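Local coordinates for protein putative metal-dependent phosphoesterase (Bifidobacterium adolescentis, PDB 3O0F) that is a metal-dependent phosphoesterase of the PHP family that binds AMP beside a cluster of two iron ions and one zinc ion, at residues Ala108-Leu111 with Arg112-Lys115; Phe125-Thr128 with Trp129-Leu133; Arg242-Leu245 with Leu246-Ala250. All coordinates share one frame; numbering follows the deposited sequence.

Contact 1: Ala108-Leu111 with Arg112-Lys115; sequences AARL and RRTK. With AMP (adenosine monophosphate), chain B.
Phosphate oxygen O2P of AMP is gripped from two arginines one helical turn apart: Arg-113 NH2 donates to it at 2.6 Å and Arg-110 NH1 at 3.0 Å. Both lie on helix 97-124 of the PHP domain, an i to i+3 pair that forms part of the nucleotide pocket. Each guanidinium presents its edge to O2P, with the oxygen in its plane. Arg-110 reaches a second oxygen as well: its NH2 gives a 2.9 Å bond to O1P, and NH1 adds a weak one to the same oxygen. With CG beside the backbone N (chi1 -78°) and the chain extended from CG to NE, it spans the distance from helix to phosphate. Arg-113 starts with CG on the other side, anti to its own N, and bends at chi2 and chi3; its NH1 reaches O3P only weakly. Arginine suits both places because its several N-H groups can serve different phosphate oxygens while its charge probably helps to balance the anion. Asp-51 forms a salt bridge with Arg-110 NE, and Ile-178 O accepts from Arg-113 NH1, partners that probably help to hold both guanidiniums in position. Thr-114 turns its hydroxyl back on the helix, where a small beta-branched polar residue can satisfy itself. Arg-110 O accepts both from Thr-114 N, at 2.9 Å, and from Thr-114 OG1, at 2.8 Å, the two donors arriving from opposite faces of the carbonyl plane.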
loop_
_atom_site.group_PDB
_atom_site.type_symbol
_atom_site.label_atom_id
_atom_site.label_comp_id
_atom_site.label_asym_id
_atom_site.label_seq_id
_atom_site.Cartn_x
_atom_site.Cartn_y
_atom_site.Cartn_z
ATOM N N ALA A 108 -4.335 5.342 14.679
ATOM C CA ALA A 108 -5.332 5.564 15.734
ATOM C C ALA A 108 -6.688 5.940 15.114
ATOM O O ALA A 108 -7.749 5.460 15.561
ATOM C CB ALA A 108 -4.832 6.655 16.787
ATOM N N ALA A 109 -6.683 6.796 14.091
ATOM C CA ALA A 109 -7.918 7.146 13.377
ATOM C C ALA A 109 -8.571 5.891 12.720
ATOM O O ALA A 109 -9.790 5.660 12.842
ATOM C CB ALA A 109 -7.629 8.264 12.309
ATOM N N ARG A 110 -7.759 5.081 12.037
ATOM C CA ARG A 110 -8.163 3.735 11.533
ATOM C C ARG A 110 -8.780 2.792 12.601
ATOM O O ARG A 110 -9.824 2.184 12.384
ATOM C CB ARG A 110 -6.974 3.009 10.911
ATOM C CG ARG A 110 -6.610 3.472 9.512
ATOM C CD ARG A 110 -5.386 2.677 8.988
ATOM N NE ARG A 110 -5.302 2.793 7.528
ATOM C CZ ARG A 110 -6.135 2.201 6.667
ATOM N NH1 ARG A 110 -7.107 1.404 7.089
ATOM N NH2 ARG A 110 -5.990 2.394 5.363
ATOM N N LEU A 111 -8.132 2.687 13.742
ATOM C CA LEU A 111 -8.639 1.871 14.826
ATOM C C LEU A 111 -10.026 2.345 15.282
ATOM O O LEU A 111 -10.948 1.535 15.435
ATOM C CB LEU A 111 -7.695 1.934 16.018
ATOM C CG LEU A 111 -8.009 0.974 17.163
ATOM C CD1 LEU A 111 -8.003 -0.428 16.588
ATOM C CD2 LEU A 111 -7.011 1.100 18.333
ATOM N N ARG A 112 -10.145 3.650 15.489
ATOM C CA ARG A 112 -11.365 4.264 15.965
ATOM C C ARG A 112 -12.510 4.050 14.989
ATOM O O ARG A 112 -13.611 3.675 15.378
ATOM C CB ARG A 112 -11.126 5.759 16.136
ATOM C CG ARG A 112 -12.144 6.435 17.002
ATOM C CD ARG A 112 -11.760 7.875 17.271
ATOM N NE ARG A 112 -12.545 8.785 16.457
ATOM C CZ ARG A 112 -13.829 9.037 16.678
ATOM N NH1 ARG A 112 -14.453 8.434 17.678
ATOM N NH2 ARG A 112 -14.485 9.883 15.903
ATOM N N ARG A 113 -12.216 4.299 13.716
ATOM C CA ARG A 113 -13.156 4.154 12.625
ATOM C C ARG A 113 -13.630 2.705 12.450
ATOM O O ARG A 113 -14.810 2.434 12.148
ATOM C CB ARG A 113 -12.419 4.569 11.349
ATOM C CG ARG A 113 -13.223 4.984 10.166
ATOM C CD ARG A 113 -13.551 3.878 9.158
ATOM N NE ARG A 113 -12.495 2.939 8.853
ATOM C CZ ARG A 113 -12.184 2.488 7.630
ATOM N NH1 ARG A 113 -12.805 2.888 6.523
ATOM N NH2 ARG A 113 -11.200 1.623 7.522
ATOM N N THR A 114 -12.678 1.784 12.561
ATOM C CA THR A 114 -12.925 0.393 12.223
ATOM C C THR A 114 -13.766 -0.220 13.347
ATOM O O THR A 114 -14.674 -0.994 13.084
ATOM C CB THR A 114 -11.590 -0.345 11.915
ATOM O OG1 THR A 114 -10.965 0.270 10.767
ATOM C CG2 THR A 114 -11.821 -1.826 11.585
ATOM N N LYS A 115 -13.505 0.201 14.582
ATOM C CA LYS A 115 -14.344 -0.174 15.721
ATOM C C LYS A 115 -15.782 0.310 15.516
ATOM O O LYS A 115 -16.717 -0.432 15.737
ATOM C CB LYS A 115 -13.818 0.430 17.019
ATOM C CG LYS A 115 -12.643 -0.269 17.634
ATOM C CD LYS A 115 -12.227 0.421 18.954
ATOM C CE LYS A 115 -11.284 -0.448 19.789
ATOM N NZ LYS A 115 -10.430 0.373 20.701
HETATM P P AMP B . -9.662 0.811 4.368
HETATM O O1P AMP B . -8.420 1.571 4.075
HETATM O O2P AMP B . -9.652 0.365 5.807
HETATM O O3P AMP B . -10.957 1.504 3.937
HETATM O "O5'" AMP B . -9.578 -0.540 3.505
HETATM C "C5'" AMP B . -9.648 -0.484 2.101
HETATM C "C4'" AMP B . -8.507 -1.303 1.579
HETATM O "O4'" AMP B . -8.769 -2.731 1.649
HETATM C "C3'" AMP B . -8.220 -0.960 0.121
HETATM O "O3'" AMP B . -7.015 -0.209 0.060
HETATM C "C2'" AMP B . -7.995 -2.364 -0.413
HETATM O "O2'" AMP B . -7.619 -2.664 -1.758
HETATM C "C1'" AMP B . -7.828 -3.324 0.756
HETATM N N9 AMP B . -8.131 -4.724 0.406
HETATM C C8 AMP B . -7.441 -5.779 0.843
HETATM N N7 AMP B . -7.972 -6.920 0.355
HETATM C C5 AMP B . -9.025 -6.594 -0.411
HETATM C C6 AMP B . -10.019 -7.318 -1.221
HETATM N N6 AMP B . -10.001 -8.686 -1.328
HETATM N N1 AMP B . -10.959 -6.574 -1.838
HETATM C C2 AMP B . -11.023 -5.233 -1.760
HETATM N N3 AMP B . -10.144 -4.514 -1.047
HETATM C C4 AMP B . -9.136 -5.131 -0.373
#

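Contact 2: Phe125-Thr128 with Trp129-Leu133; sequences FPIT and WDDVL
Thr-128 and Asp-131 exchange hydrogen bonds between side chain and backbone. Asp-131 N donates to Thr-128 OG1 at 3.2 Å, and Thr-128 N returns a bond of 3.0 Å to Asp-131 OD2, meeting that oxygen from above the carboxylate plane, 53° out of it. The threonine hydroxyl can reach forward to the first turn because OG1 stands between the backbone N and the carbonyl carbon (chi1 63°), while its methyl CG2 lies 4.0 Å from OD2. The two side chains cross obliquely. Thr-128 O also receives weak bonds from Asp-131 N and Val-132 N, the start of the helical pattern.

This reciprocal pair is a capping box, with Thr-128 as N-cap of helix 129-133, directly after the inverse gamma turn centred on Pro-126. Threonine suits the cap because a short hydroxyl can take a first-turn N-H that lacks the usual i-4 helical carbonyl and has just a weak backbone bond, to Thr-128 O; aspartate suits the third position because its short carboxylate can bend back to the cap's own N-H, and its negative charge probably favours this helix end. Were Asp-131 replaced by alanine, Thr-128 N would probably lose its carboxylate mate, and the turn into the helix would be less firmly set.

The close packing is on the buried side. In one of the two conformers of Ile-127, its CG2 meets Val-132 CG2 at 4.0 Å, the side chains crossing at about a right angle, and both residues pack on Val-118 and Ala-152 of the flanking helices. Branched aliphatic groups fill this inner face without polar atoms to satisfy. On the solvent side, by contrast, Thr-128 and Asp-130 are exposed, and of the Asp-130 side chain CB alone comes near Thr-128 OG1.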
loop_
_atom_site.group_PDB
_atom_site.type_symbol
_atom_site.label_atom_id
_atom_site.label_comp_id
_atom_site.label_asym_id
_atom_site.label_seq_id
_atom_site.Cartn_x
_atom_site.Cartn_y
_atom_site.Cartn_z
ATOM N N PHE A 125 -25.008 -8.496 11.722
ATOM C CA PHE A 125 -24.201 -9.663 11.357
ATOM C C PHE A 125 -23.586 -10.308 12.601
ATOM O O PHE A 125 -23.347 -9.645 13.596
ATOM C CB PHE A 125 -23.069 -9.263 10.407
ATOM C CG PHE A 125 -23.529 -8.806 9.050
ATOM C CD1 PHE A 125 -23.843 -9.724 8.062
ATOM C CD2 PHE A 125 -23.610 -7.443 8.749
ATOM C CE1 PHE A 125 -24.265 -9.294 6.790
ATOM C CE2 PHE A 125 -24.031 -7.000 7.477
ATOM C CZ PHE A 125 -24.364 -7.931 6.504
ATOM N N PRO A 126 -23.279 -11.599 12.534
ATOM C CA PRO A 126 -22.669 -12.240 13.711
ATOM C C PRO A 126 -21.159 -11.998 13.746
ATOM O O PRO A 126 -20.380 -12.907 13.442
ATOM C CB PRO A 126 -22.978 -13.720 13.489
ATOM C CG PRO A 126 -22.945 -13.866 11.976
ATOM C CD PRO A 126 -23.443 -12.543 11.408
ATOM N N ILE A 127 -20.775 -10.772 14.112
ATOM C CA ILE A 127 -19.374 -10.365 14.270
ATOM C C ILE A 127 -19.263 -9.553 15.550
ATOM O O ILE A 127 -20.199 -8.836 15.918
ATOM C CB ILE A 127 -18.897 -9.493 13.100
ATOM C CG1 ILE A 127 -18.481 -10.376 11.924
ATOM C CG2 ILE A 127 -17.698 -8.613 13.507
ATOM C CD1 ILE A 127 -17.285 -11.223 12.201
ATOM N N THR A 128 -18.129 -9.680 16.234
ATOM C CA THR A 128 -17.835 -8.879 17.425
ATOM C C THR A 128 -16.484 -8.246 17.196
ATOM O O THR A 128 -15.738 -8.646 16.296
ATOM C CB THR A 128 -17.796 -9.764 18.699
ATOM O OG1 THR A 128 -16.734 -10.730 18.592
ATOM C CG2 THR A 128 -19.160 -10.530 18.906
ATOM N N TRP A 129 -16.146 -7.268 18.015
ATOM C CA TRP A 129 -14.828 -6.681 17.946
ATOM C C TRP A 129 -13.773 -7.767 18.087
ATOM O O TRP A 129 -12.798 -7.772 17.338
ATOM C CB TRP A 129 -14.658 -5.559 18.975
ATOM C CG TRP A 129 -13.342 -4.850 18.853
ATOM C CD1 TRP A 129 -12.390 -4.705 19.827
ATOM C CD2 TRP A 129 -12.809 -4.227 17.676
ATOM N NE1 TRP A 129 -11.306 -4.020 19.331
ATOM C CE2 TRP A 129 -11.538 -3.707 18.018
ATOM C CE3 TRP A 129 -13.290 -4.037 16.374
ATOM C CZ2 TRP A 129 -10.738 -3.018 17.105
ATOM C CZ3 TRP A 129 -12.491 -3.338 15.463
ATOM C CH2 TRP A 129 -11.233 -2.837 15.841
ATOM N N ASP A 130 -13.977 -8.729 18.993
ATOM C CA ASP A 130 -13.015 -9.828 19.147
ATOM C C ASP A 130 -12.833 -10.724 17.926
ATOM O O ASP A 130 -11.762 -11.309 17.741
ATOM C CB ASP A 130 -13.373 -10.735 20.325
ATOM C CG ASP A 130 -13.093 -10.090 21.676
ATOM O OD1 ASP A 130 -12.455 -9.020 21.716
ATOM O OD2 ASP A 130 -13.518 -10.675 22.703
ATOM N N ASP A 131 -13.870 -10.912 17.127
ATOM C CA ASP A 131 -13.698 -11.701 15.913
ATOM C C ASP A 131 -12.756 -10.943 14.967
ATOM O O ASP A 131 -11.899 -11.534 14.303
ATOM C CB ASP A 131 -15.049 -11.972 15.238
ATOM C CG ASP A 131 -16.034 -12.694 16.162
ATOM O OD1 ASP A 131 -15.584 -13.431 17.085
ATOM O OD2 ASP A 131 -17.263 -12.520 15.965
ATOM N N VAL A 132 -12.880 -9.621 14.951
ATOM C CA VAL A 132 -11.987 -8.796 14.097
ATOM C C VAL A 132 -10.574 -8.822 14.647
ATOM O O VAL A 132 -9.604 -9.024 13.899
ATOM C CB VAL A 132 -12.474 -7.350 13.949
ATOM C CG1 VAL A 132 -11.499 -6.545 13.064
ATOM C CG2 VAL A 132 -13.892 -7.333 13.369
ATOM N N LEU A 133 -10.452 -8.606 15.950
ATOM C CA LEU A 133 -9.157 -8.679 16.608
ATOM C C LEU A 133 -8.490 -10.028 16.336
ATOM O O LEU A 133 -7.287 -10.081 16.167
ATOM C CB LEU A 133 -9.271 -8.419 18.115
ATOM C CG LEU A 133 -9.459 -6.978 18.597
ATOM C CD1 LEU A 133 -9.397 -6.935 20.143
ATOM C CD2 LEU A 133 -8.430 -6.022 17.970
#

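Contact 3: Arg242-Leu245 with Leu246-Ala250; sequences RERL and LTIAA
Four consecutive i to i+4 hydrogen bonds join Arg-242-Leu-245 to Leu-246-Ala-250 along a regular alpha helix, among them Leu-246 N to Arg-242 O at 2.9 Å, nearly along the C=O axis. Helix 239-252 is the crossover of a beta-alpha-beta unit, linking strand 229-233 to strand 255-258. Its inner face is aliphatic: Leu-245 packs on Val-232, Leu-246 on Trp-233 and Val-256, and small Ala-249 fits against Val-256. Leu-246 sets CG beside its backbone N (chi1 -74°), which brings this carbon to 3.2 Å from Arg-242 O.

On another face, Ile-248 CD1 lies 4.2 Å from Arg-244 CG. A branched apolar side chain suits this place, between that methylene and Leu-219 and Ile-223 of helix 216-225, while the long arginine carries its charge onward to a salt bridge with Asp-216 and a hydrogen bond to Gln-241. Arg-242 gives hydrogen bonds to Asn-237 O and His-234 O. Thr-247, on the exposed side, folds its hydroxyl back onto the helix: OG1 donates to Glu-243 O at 2.9 Å, from the face of that carbonyl opposite to Thr-247 N.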
loop_
_atom_site.group_PDB
_atom_site.type_symbol
_atom_site.label_atom_id
_atom_site.label_comp_id
_atom_site.label_asym_id
_atom_site.label_seq_id
_atom_site.Cartn_x
_atom_site.Cartn_y
_atom_site.Cartn_z
ATOM N N ARG A 242 -2.788 3.839 -18.352
ATOM C CA ARG A 242 -1.349 3.588 -18.468
ATOM C C ARG A 242 -0.745 4.545 -19.470
ATOM O O ARG A 242 0.252 5.190 -19.155
ATOM C CB ARG A 242 -1.066 2.115 -18.798
ATOM C CG ARG A 242 -1.579 1.153 -17.741
ATOM C CD ARG A 242 -1.155 -0.292 -18.087
ATOM N NE ARG A 242 -1.623 -1.256 -17.089
ATOM C CZ ARG A 242 -1.145 -2.488 -16.950
ATOM N NH1 ARG A 242 -0.171 -2.921 -17.744
ATOM N NH2 ARG A 242 -1.613 -3.270 -16.003
ATOM N N GLU A 243 -1.353 4.716 -20.643
ATOM C CA GLU A 243 -0.776 5.676 -21.630
ATOM C C GLU A 243 -0.789 7.117 -21.123
ATOM O O GLU A 243 0.167 7.857 -21.291
ATOM C CB GLU A 243 -1.503 5.635 -22.969
ATOM C CG GLU A 243 -1.135 4.406 -23.841
ATOM C CD GLU A 243 -2.195 4.105 -24.907
ATOM O OE1 GLU A 243 -3.013 5.019 -25.205
ATOM O OE2 GLU A 243 -2.227 2.959 -25.435
ATOM N N ARG A 244 -1.872 7.497 -20.469
ATOM C CA ARG A 244 -1.972 8.837 -19.888
ATOM C C ARG A 244 -0.862 9.054 -18.821
ATOM O O ARG A 244 -0.158 10.066 -18.814
ATOM C CB ARG A 244 -3.390 9.029 -19.325
ATOM C CG ARG A 244 -3.523 10.132 -18.302
ATOM C CD ARG A 244 -4.972 10.469 -17.983
ATOM N NE ARG A 244 -4.938 11.474 -16.931
ATOM C CZ ARG A 244 -5.071 11.241 -15.630
ATOM N NH1 ARG A 244 -5.381 10.032 -15.172
ATOM N NH2 ARG A 244 -4.927 12.248 -14.762
ATOM N N LEU A 245 -0.671 8.097 -17.938
ATOM C CA LEU A 245 0.300 8.270 -16.858
ATOM C C LEU A 245 1.753 8.236 -17.384
ATOM O O LEU A 245 2.614 8.941 -16.871
ATOM C CB LEU A 245 0.062 7.188 -15.768
ATOM C CG LEU A 245 -1.264 7.201 -14.979
ATOM C CD1 LEU A 245 -1.379 5.884 -14.161
ATOM C CD2 LEU A 245 -1.409 8.423 -14.009
ATOM N N LEU A 246 2.017 7.401 -18.395
ATOM C CA LEU A 246 3.348 7.318 -19.009
ATOM C C LEU A 246 3.706 8.657 -19.668
ATOM O O LEU A 246 4.852 9.076 -19.643
ATOM C CB LEU A 246 3.397 6.207 -20.064
ATOM C CG LEU A 246 3.432 4.766 -19.562
ATOM C CD1 LEU A 246 3.216 3.810 -20.726
ATOM C CD2 LEU A 246 4.730 4.462 -18.758
ATOM N N THR A 247 2.712 9.307 -20.263
ATOM C CA THR A 247 2.912 10.575 -20.887
ATOM C C THR A 247 3.245 11.642 -19.875
ATOM O O THR A 247 4.154 12.439 -20.109
ATOM C CB THR A 247 1.680 10.980 -21.732
ATOM O OG1 THR A 247 1.503 9.991 -22.746
ATOM C CG2 THR A 247 1.871 12.366 -22.374
ATOM N N ILE A 248 2.497 11.684 -18.767
ATOM C CA ILE A 248 2.779 12.615 -17.700
ATOM C C ILE A 248 4.181 12.376 -17.117
ATOM O O ILE A 248 4.953 13.328 -16.927
ATOM C CB ILE A 248 1.721 12.549 -16.577
ATOM C CG1 ILE A 248 0.357 13.070 -17.107
ATOM C CG2 ILE A 248 2.232 13.315 -15.321
ATOM C CD1 ILE A 248 -0.835 12.674 -16.234
ATOM N N ALA A 249 4.515 11.108 -16.875
ATOM C CA ALA A 249 5.835 10.745 -16.390
ATOM C C ALA A 249 6.965 11.158 -17.373
ATOM O O ALA A 249 7.978 11.726 -16.955
ATOM C CB ALA A 249 5.894 9.223 -16.007
ATOM N N ALA A 250 6.784 10.930 -18.671
ATOM C CA ALA A 250 7.809 11.328 -19.653
ATOM C C ALA A 250 7.981 12.841 -19.656
ATOM O O ALA A 250 9.103 13.318 -19.656
ATOM C CB ALA A 250 7.461 10.853 -21.049
#

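How the contacts relate
Contacts 1 and 2 adjoin: helix 129-133 follows helix 97-124, and the Trp-129 ring packs on the earlier helix, with Trp-129 CZ2 3.4 Å from Lys-115 CG and 3.8 Å from Leu-111 CD1. Contact 1 grips the phosphate of AMP directly, whereas contact 2 lies farther from the nucleotide, the side chain of Val-132 about 10 Å away. Contact 3 lies on the opposite side of the chain's centre, about 36 Å from contact 1 and 43 Å from contact 2, centre to centre. Its tie to the metal site is indirect: the Leu-245 side chain is about 7 Å from that of His-203, an iron ligand, and about 13 Å from an iron ion.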